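Local coordinates for FAD-binding PCMH-type domain-containing protein (Gibberella zeae, PDB 6YJO) that binds FAD and probably acts as an oligosaccharide-oxidising flavoenzyme of the oxygen-dependent FAD-linked oxidoreductase family, at residues A84-K98 / G108-D121. Residues are numbered along the deposited sequence; the frame is centred on the assembly and turned at random.
Sequences AVKCGDQNKVRVSAK and GYGGENGHLVIVVD. With FAD (flavin-adenine dinucleotide), chain C.
Strands 95-98 and 116-119 pair in parallel in the small three-stranded sheet of the PCMH-type FAD-binding domain, with helix 84-90 running antiparallel to 116-119 across one face. R94 O, S96 N, S96 O, K98 N and K98 O are laddered to L116 N, L116 O, I118 N, I118 O and V120 N; strand 71-73 flanks 116-119 on its other edge.

On the helix-covered face, V95 and L116 run alongside each other toward the helix, with V95 CG2 against L116 CB, while I118 slants across V95. With CG1 of I118 anti to its carbonyl carbon (chi1 -60°) and the chain extended beyond, CD1 ends 3.6 Å from V95 CG1 and 3.8 Å from A84 CB. V93 CG2 packs on L116 CB at 4.0 Å.

On the reverse face the contacts are largely polar. H115 is held at both ring nitrogens and over one face: ND1 meets S96 OG at the ring edge, 3.1 Å away, NE2 donates to E112 OE2 over 2.9 Å, and R94 CB sits over the ring in a CH-pi contact. The two nitrogens, each bonded in or near the ring plane, fix the rotation of the imidazole. Beyond CG the extended R94 chain carries NH1 to E112 OE2 (3.1 Å), a salt bridge nearly in the guanidinium plane. That one oxygen takes both donors, R94 on the syn side and H115 on the anti side, both from the same face and some 30° out of the carboxylate plane. W496 adds a cation-pi contact to R94.

Farther along, the K98 chain, bent at chi2 and chi3, lays CE and NZ against the CZ-OH end of Y109, its NZ bonded weakly to Y109 OH, which also hydrogen-bonds E57 O. Where the strands reach the cofactor, A97 CB touches the adenine and A97 O accepts a hydrogen bond from the ribose hydroxyl O2B of FAD at 2.8 Å.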
loop_
_atom_site.group_PDB
_atom_site.type_symbol
_atom_site.label_atom_id
_atom_site.label_comp_id
_atom_site.label_asym_id
_atom_site.label_seq_id
_atom_site.Cartn_x
_atom_site.Cartn_y
_atom_site.Cartn_z
ATOM N N ALA A 84 -18.859 14.334 -11.913
ATOM C CA ALA A 84 -19.084 14.034 -10.503
ATOM C C ALA A 84 -18.270 14.964 -9.617
ATOM O O ALA A 84 -18.757 15.424 -8.579
ATOM C CB ALA A 84 -18.735 12.573 -10.210
ATOM N N VAL A 85 -17.032 15.263 -10.019
ATOM C CA VAL A 85 -16.207 16.195 -9.258
ATOM C C VAL A 85 -16.792 17.598 -9.326
ATOM O O VAL A 85 -16.729 18.348 -8.344
ATOM C CB VAL A 85 -14.752 16.143 -9.768
ATOM C CG1 VAL A 85 -14.074 17.507 -9.667
ATOM C CG2 VAL A 85 -13.963 15.092 -8.990
ATOM N N LYS A 86 -17.372 17.981 -10.469
ATOM C CA LYS A 86 -18.025 19.284 -10.559
ATOM C C LYS A 86 -19.284 19.329 -9.698
ATOM O O LYS A 86 -19.545 20.334 -9.030
ATOM C CB LYS A 86 -18.357 19.611 -12.015
ATOM C CG LYS A 86 -17.182 20.133 -12.826
ATOM C CD LYS A 86 -17.604 20.481 -14.248
ATOM C CE LYS A 86 -16.620 19.936 -15.272
ATOM N NZ LYS A 86 -17.085 20.154 -16.673
ATOM N N CYS A 87 -20.083 18.257 -9.706
ATOM C CA CYS A 87 -21.241 18.203 -8.821
ATOM C C CYS A 87 -20.830 18.218 -7.355
ATOM O O CYS A 87 -21.656 18.542 -6.494
ATOM C CB CYS A 87 -22.091 16.962 -9.104
ATOM S SG CYS A 87 -23.234 17.123 -10.503
ATOM N N GLY A 88 -19.581 17.865 -7.050
ATOM C CA GLY A 88 -19.065 17.980 -5.698
ATOM C C GLY A 88 -18.750 19.418 -5.338
ATOM O O GLY A 88 -19.142 19.903 -4.272
ATOM N N ASP A 89 -18.039 20.114 -6.233
ATOM C CA ASP A 89 -17.730 21.522 -6.004
ATOM C C ASP A 89 -18.998 22.358 -5.880
ATOM O O ASP A 89 -19.033 23.324 -5.110
ATOM C CB ASP A 89 -16.856 22.059 -7.139
ATOM C CG ASP A 89 -16.347 23.461 -6.866
ATOM O OD1 ASP A 89 -16.365 23.882 -5.690
ATOM O OD2 ASP A 89 -15.935 24.149 -7.825
ATOM N N GLN A 90 -20.048 22.000 -6.623
ATOM C CA GLN A 90 -21.285 22.775 -6.613
ATOM C C GLN A 90 -21.946 22.749 -5.241
ATOM O O GLN A 90 -22.416 23.783 -4.754
ATOM C CB GLN A 90 -22.241 22.229 -7.679
ATOM C CG GLN A 90 -23.690 22.690 -7.549
ATOM C CD GLN A 90 -23.827 24.192 -7.463
ATOM O OE1 GLN A 90 -23.108 24.936 -8.132
ATOM N NE2 GLN A 90 -24.756 24.652 -6.632
ATOM N N ASN A 91 -21.989 21.581 -4.603
ATOM C CA ASN A 91 -22.702 21.392 -3.346
ATOM C C ASN A 91 -21.791 21.508 -2.128
ATOM O O ASN A 91 -22.207 21.155 -1.021
ATOM C CB ASN A 91 -23.421 20.038 -3.358
ATOM C CG ASN A 91 -24.608 20.026 -4.303
ATOM O OD1 ASN A 91 -25.642 20.632 -4.024
ATOM N ND2 ASN A 91 -24.464 19.338 -5.429
ATOM N N LYS A 92 -20.565 22.008 -2.308
ATOM C CA LYS A 92 -19.630 22.246 -1.206
ATOM C C LYS A 92 -19.418 20.995 -0.355
ATOM O O LYS A 92 -19.221 21.082 0.859
ATOM C CB LYS A 92 -20.100 23.408 -0.324
ATOM C CG LYS A 92 -18.965 24.096 0.443
ATOM C CD LYS A 92 -19.418 24.649 1.797
ATOM C CE LYS A 92 -19.072 23.712 2.956
ATOM N NZ LYS A 92 -20.278 23.219 3.680
ATOM N N VAL A 93 -19.464 19.818 -0.978
ATOM C CA VAL A 93 -19.112 18.577 -0.297
ATOM C C VAL A 93 -17.649 18.262 -0.567
ATOM O O VAL A 93 -17.131 18.496 -1.667
ATOM C CB VAL A 93 -20.013 17.402 -0.736
ATOM C CG1 VAL A 93 -21.463 17.639 -0.326
ATOM C CG2 VAL A 93 -19.894 17.135 -2.239
ATOM N N ARG A 94 -16.975 17.742 0.452
ATOM C CA ARG A 94 -15.708 17.062 0.236
ATOM C C ARG A 94 -15.951 15.805 -0.589
ATOM O O ARG A 94 -16.993 15.157 -0.468
ATOM C CB ARG A 94 -15.067 16.725 1.582
ATOM C CG ARG A 94 -14.530 17.944 2.304
ATOM C CD ARG A 94 -14.413 17.692 3.787
ATOM N NE ARG A 94 -13.550 18.669 4.440
ATOM C CZ ARG A 94 -13.136 18.569 5.697
ATOM N NH1 ARG A 94 -13.506 17.534 6.436
ATOM N NH2 ARG A 94 -12.351 19.503 6.214
ATOM N N VAL A 95 -14.997 15.473 -1.451
ATOM C CA VAL A 95 -15.130 14.353 -2.373
ATOM C C VAL A 95 -13.930 13.433 -2.205
ATOM O O VAL A 95 -12.801 13.896 -2.016
ATOM C CB VAL A 95 -15.240 14.828 -3.837
ATOM C CG1 VAL A 95 -15.446 13.642 -4.765
ATOM C CG2 VAL A 95 -16.363 15.845 -3.984
ATOM N N SER A 96 -14.178 12.131 -2.291
ATOM C CA SER A 96 -13.155 11.126 -2.051
ATOM C C SER A 96 -13.366 9.967 -3.010
ATOM O O SER A 96 -14.497 9.533 -3.234
ATOM C CB SER A 96 -13.192 10.636 -0.601
ATOM O OG SER A 96 -12.452 11.505 0.241
ATOM N N ALA A 97 -12.271 9.472 -3.571
ATOM C CA ALA A 97 -12.304 8.370 -4.520
ATOM C C ALA A 97 -11.988 7.067 -3.798
ATOM O O ALA A 97 -11.113 7.018 -2.929
ATOM C CB ALA A 97 -11.309 8.597 -5.661
ATOM N N LYS A 98 -12.721 6.017 -4.153
ATOM C CA LYS A 98 -12.466 4.667 -3.667
ATOM C C LYS A 98 -12.308 3.735 -4.858
ATOM O O LYS A 98 -13.183 3.686 -5.728
ATOM C CB LYS A 98 -13.606 4.180 -2.766
ATOM C CG LYS A 98 -13.339 2.832 -2.106
ATOM C CD LYS A 98 -14.464 1.836 -2.339
ATOM C CE LYS A 98 -15.657 2.101 -1.437
ATOM N NZ LYS A 98 -16.864 1.370 -1.910
ATOM N N GLY A 108 -11.263 5.637 1.611
ATOM C CA GLY A 108 -11.995 5.686 0.355
ATOM C C GLY A 108 -13.299 6.442 0.472
ATOM O O GLY A 108 -13.699 7.149 -0.456
ATOM N N TYR A 109 -13.980 6.299 1.612
ATOM C CA TYR A 109 -15.219 7.023 1.861
ATOM C C TYR A 109 -14.967 8.450 2.332
ATOM O O TYR A 109 -15.878 9.286 2.259
ATOM C CB TYR A 109 -16.069 6.284 2.899
ATOM C CG TYR A 109 -16.485 4.901 2.449
ATOM C CD1 TYR A 109 -17.674 4.703 1.765
ATOM C CD2 TYR A 109 -15.679 3.796 2.694
ATOM C CE1 TYR A 109 -18.058 3.445 1.341
ATOM C CE2 TYR A 109 -16.055 2.532 2.276
ATOM C CZ TYR A 109 -17.246 2.362 1.596
ATOM O OH TYR A 109 -17.625 1.106 1.179
ATOM N N GLY A 110 -13.759 8.742 2.809
ATOM C CA GLY A 110 -13.379 10.073 3.250
ATOM C C GLY A 110 -12.918 10.153 4.692
ATOM O O GLY A 110 -12.501 11.235 5.130
ATOM N N GLY A 111 -12.976 9.062 5.454
ATOM C CA GLY A 111 -12.624 9.096 6.857
ATOM C C GLY A 111 -13.665 9.737 7.742
ATOM O O GLY A 111 -13.369 10.035 8.904
ATOM N N GLU A 112 -14.877 9.939 7.230
ATOM C CA GLU A 112 -15.950 10.674 7.889
ATOM C C GLU A 112 -17.184 10.537 7.004
ATOM O O GLU A 112 -17.111 9.992 5.898
ATOM C CB GLU A 112 -15.590 12.147 8.097
ATOM C CG GLU A 112 -15.354 12.919 6.801
ATOM C CD GLU A 112 -15.135 14.401 7.032
ATOM O OE1 GLU A 112 -14.629 14.771 8.113
ATOM O OE2 GLU A 112 -15.481 15.196 6.133
ATOM N N ASN A 113 -18.312 11.041 7.496
ATOM C CA ASN A 113 -19.545 11.032 6.725
ATOM C C ASN A 113 -19.697 12.342 5.956
ATOM O O ASN A 113 -19.034 13.340 6.241
ATOM C CB ASN A 113 -20.751 10.812 7.641
ATOM C CG ASN A 113 -20.478 9.790 8.728
ATOM O OD1 ASN A 113 -19.748 10.065 9.681
ATOM N ND2 ASN A 113 -21.063 8.602 8.590
ATOM N N GLY A 114 -20.566 12.313 4.950
ATOM C CA GLY A 114 -20.917 13.517 4.230
ATOM C C GLY A 114 -20.027 13.833 3.051
ATOM O O GLY A 114 -19.936 15.001 2.657
ATOM N N HIS A 115 -19.371 12.831 2.472
ATOM C CA HIS A 115 -18.594 12.993 1.253
ATOM C C HIS A 115 -19.390 12.492 0.059
ATOM O O HIS A 115 -20.197 11.569 0.177
ATOM C CB HIS A 115 -17.277 12.210 1.318
ATOM C CG HIS A 115 -16.189 12.891 2.085
ATOM N ND1 HIS A 115 -14.865 12.835 1.702
ATOM C CD2 HIS A 115 -16.220 13.624 3.223
ATOM C CE1 HIS A 115 -14.130 13.513 2.564
ATOM N NE2 HIS A 115 -14.928 14.002 3.498
ATOM N N LEU A 116 -19.149 13.104 -1.098
ATOM C CA LEU A 116 -19.417 12.426 -2.357
ATOM C C LEU A 116 -18.288 11.439 -2.589
ATOM O O LEU A 116 -17.113 11.812 -2.572
ATOM C CB LEU A 116 -19.517 13.414 -3.521
ATOM C CG LEU A 116 -19.492 12.792 -4.928
ATOM C CD1 LEU A 116 -20.724 11.920 -5.191
ATOM C CD2 LEU A 116 -19.366 13.869 -5.997
ATOM N N VAL A 117 -18.637 10.172 -2.769
ATOM C CA VAL A 117 -17.655 9.103 -2.912
ATOM C C VAL A 117 -17.760 8.537 -4.319
ATOM O O VAL A 117 -18.782 7.945 -4.684
ATOM C CB VAL A 117 -17.848 8.015 -1.843
ATOM C CG1 VAL A 117 -16.941 6.833 -2.124
ATOM C CG2 VAL A 117 -17.559 8.584 -0.461
ATOM N N ILE A 118 -16.697 8.716 -5.097
ATOM C CA ILE A 118 -16.648 8.341 -6.506
ATOM C C ILE A 118 -15.993 6.964 -6.570
ATOM O O ILE A 118 -14.774 6.836 -6.427
ATOM C CB ILE A 118 -15.884 9.382 -7.332
ATOM C CG1 ILE A 118 -16.563 10.754 -7.216
ATOM C CG2 ILE A 118 -15.784 8.957 -8.794
ATOM C CD1 ILE A 118 -15.800 11.893 -7.872
ATOM N N VAL A 119 -16.807 5.931 -6.774
ATOM C CA VAL A 119 -16.337 4.550 -6.808
ATOM C C VAL A 119 -15.913 4.226 -8.236
ATOM O O VAL A 119 -16.753 4.023 -9.117
ATOM C CB VAL A 119 -17.420 3.580 -6.316
ATOM C CG1 VAL A 119 -16.986 2.129 -6.539
ATOM C CG2 VAL A 119 -17.732 3.822 -4.841
ATOM N N VAL A 120 -14.604 4.148 -8.462
ATOM C CA VAL A 120 -14.060 3.919 -9.797
ATOM C C VAL A 120 -13.878 2.424 -10.035
ATOM O O VAL A 120 -13.247 2.013 -11.016
ATOM C CB VAL A 120 -12.732 4.676 -9.985
ATOM C CG1 VAL A 120 -12.906 6.148 -9.648
ATOM C CG2 VAL A 120 -11.623 4.056 -9.135
ATOM N N ASP A 121 -14.452 1.604 -9.150
ATOM C CA ASP A 121 -14.284 0.156 -9.240
ATOM C C ASP A 121 -14.755 -0.398 -10.584
ATOM O O ASP A 121 -14.233 -1.418 -11.049
ATOM C CB ASP A 121 -15.045 -0.513 -8.090
ATOM C CG ASP A 121 -14.958 -2.029 -8.122
ATOM O OD1 ASP A 121 -14.033 -2.566 -8.768
ATOM O OD2 ASP A 121 -15.820 -2.684 -7.496
HETATM P PA FAD C . -9.065 2.573 -1.318
HETATM O O1A FAD C . -9.696 2.665 0.020
HETATM O O2A FAD C . -10.065 2.505 -2.483
HETATM O O5B FAD C . -8.048 3.756 -1.542
HETATM C C5B FAD C . -7.059 4.093 -0.547
HETATM C C4B FAD C . -6.625 5.520 -0.744
HETATM O O4B FAD C . -6.452 5.779 -2.159
HETATM C C3B FAD C . -7.621 6.563 -0.246
HETATM O O3B FAD C . -6.946 7.718 0.240
HETATM C C2B FAD C . -8.430 6.864 -1.506
HETATM O O2B FAD C . -9.033 8.149 -1.462
HETATM C C1B FAD C . -7.331 6.812 -2.565
HETATM N N9A FAD C . -7.815 6.529 -3.914
HETATM C C8A FAD C . -8.434 5.391 -4.364
HETATM N N7A FAD C . -8.769 5.426 -5.630
HETATM C C5A FAD C . -8.340 6.682 -6.047
HETATM C C6A FAD C . -8.399 7.336 -7.289
HETATM N N6A FAD C . -8.935 6.806 -8.391
HETATM N N1A FAD C . -7.881 8.582 -7.360
HETATM C C2A FAD C . -7.342 9.120 -6.264
HETATM N N3A FAD C . -7.229 8.598 -5.042
HETATM C C4A FAD C . -7.755 7.365 -4.997
HETATM N N1 FAD C . 0.227 -2.740 0.667
HETATM C C2 FAD C . 1.504 -3.065 0.308
HETATM O O2 FAD C . 2.359 -2.196 0.101
HETATM N N3 FAD C . 1.860 -4.397 0.169
HETATM C C4 FAD C . 1.030 -5.484 0.362
HETATM O O4 FAD C . 1.456 -6.627 0.209
HETATM C C4X FAD C . -0.323 -5.127 0.743
HETATM N N5 FAD C . -1.177 -6.090 0.946
HETATM C C5X FAD C . -2.471 -5.745 1.304
HETATM C C6 FAD C . -3.393 -6.753 1.557
HETATM C C7 FAD C . -4.710 -6.464 1.891
HETATM C C7M FAD C . -5.679 -7.591 2.130
HETATM C C8 FAD C . -5.101 -5.123 2.050
HETATM C C8M FAD C . -6.513 -4.762 2.422
HETATM C C9 FAD C . -4.175 -4.108 1.823
HETATM C C9A FAD C . -2.869 -4.409 1.459
HETATM N N10 FAD C . -1.915 -3.403 1.217
HETATM C C10 FAD C . -0.629 -3.724 0.867
HETATM C "C1'" FAD C . -2.259 -1.986 1.392
HETATM C "C2'" FAD C . -2.683 -1.288 0.109
HETATM O "O2'" FAD C . -1.534 -0.982 -0.680
HETATM C "C3'" FAD C . -3.396 0.013 0.477
HETATM O "O3'" FAD C . -4.465 -0.305 1.362
HETATM C "C4'" FAD C . -3.965 0.783 -0.713
HETATM O "O4'" FAD C . -3.724 2.181 -0.554
HETATM C "C5'" FAD C . -5.448 0.533 -0.859
HETATM O "O5'" FAD C . -5.874 0.965 -2.165
HETATM P P FAD C . -7.339 0.705 -2.654
HETATM O O1P FAD C . -7.628 1.559 -3.892
HETATM O O2P FAD C . -7.564 -0.756 -2.787
HETATM O O3P FAD C . -8.161 1.273 -1.399
#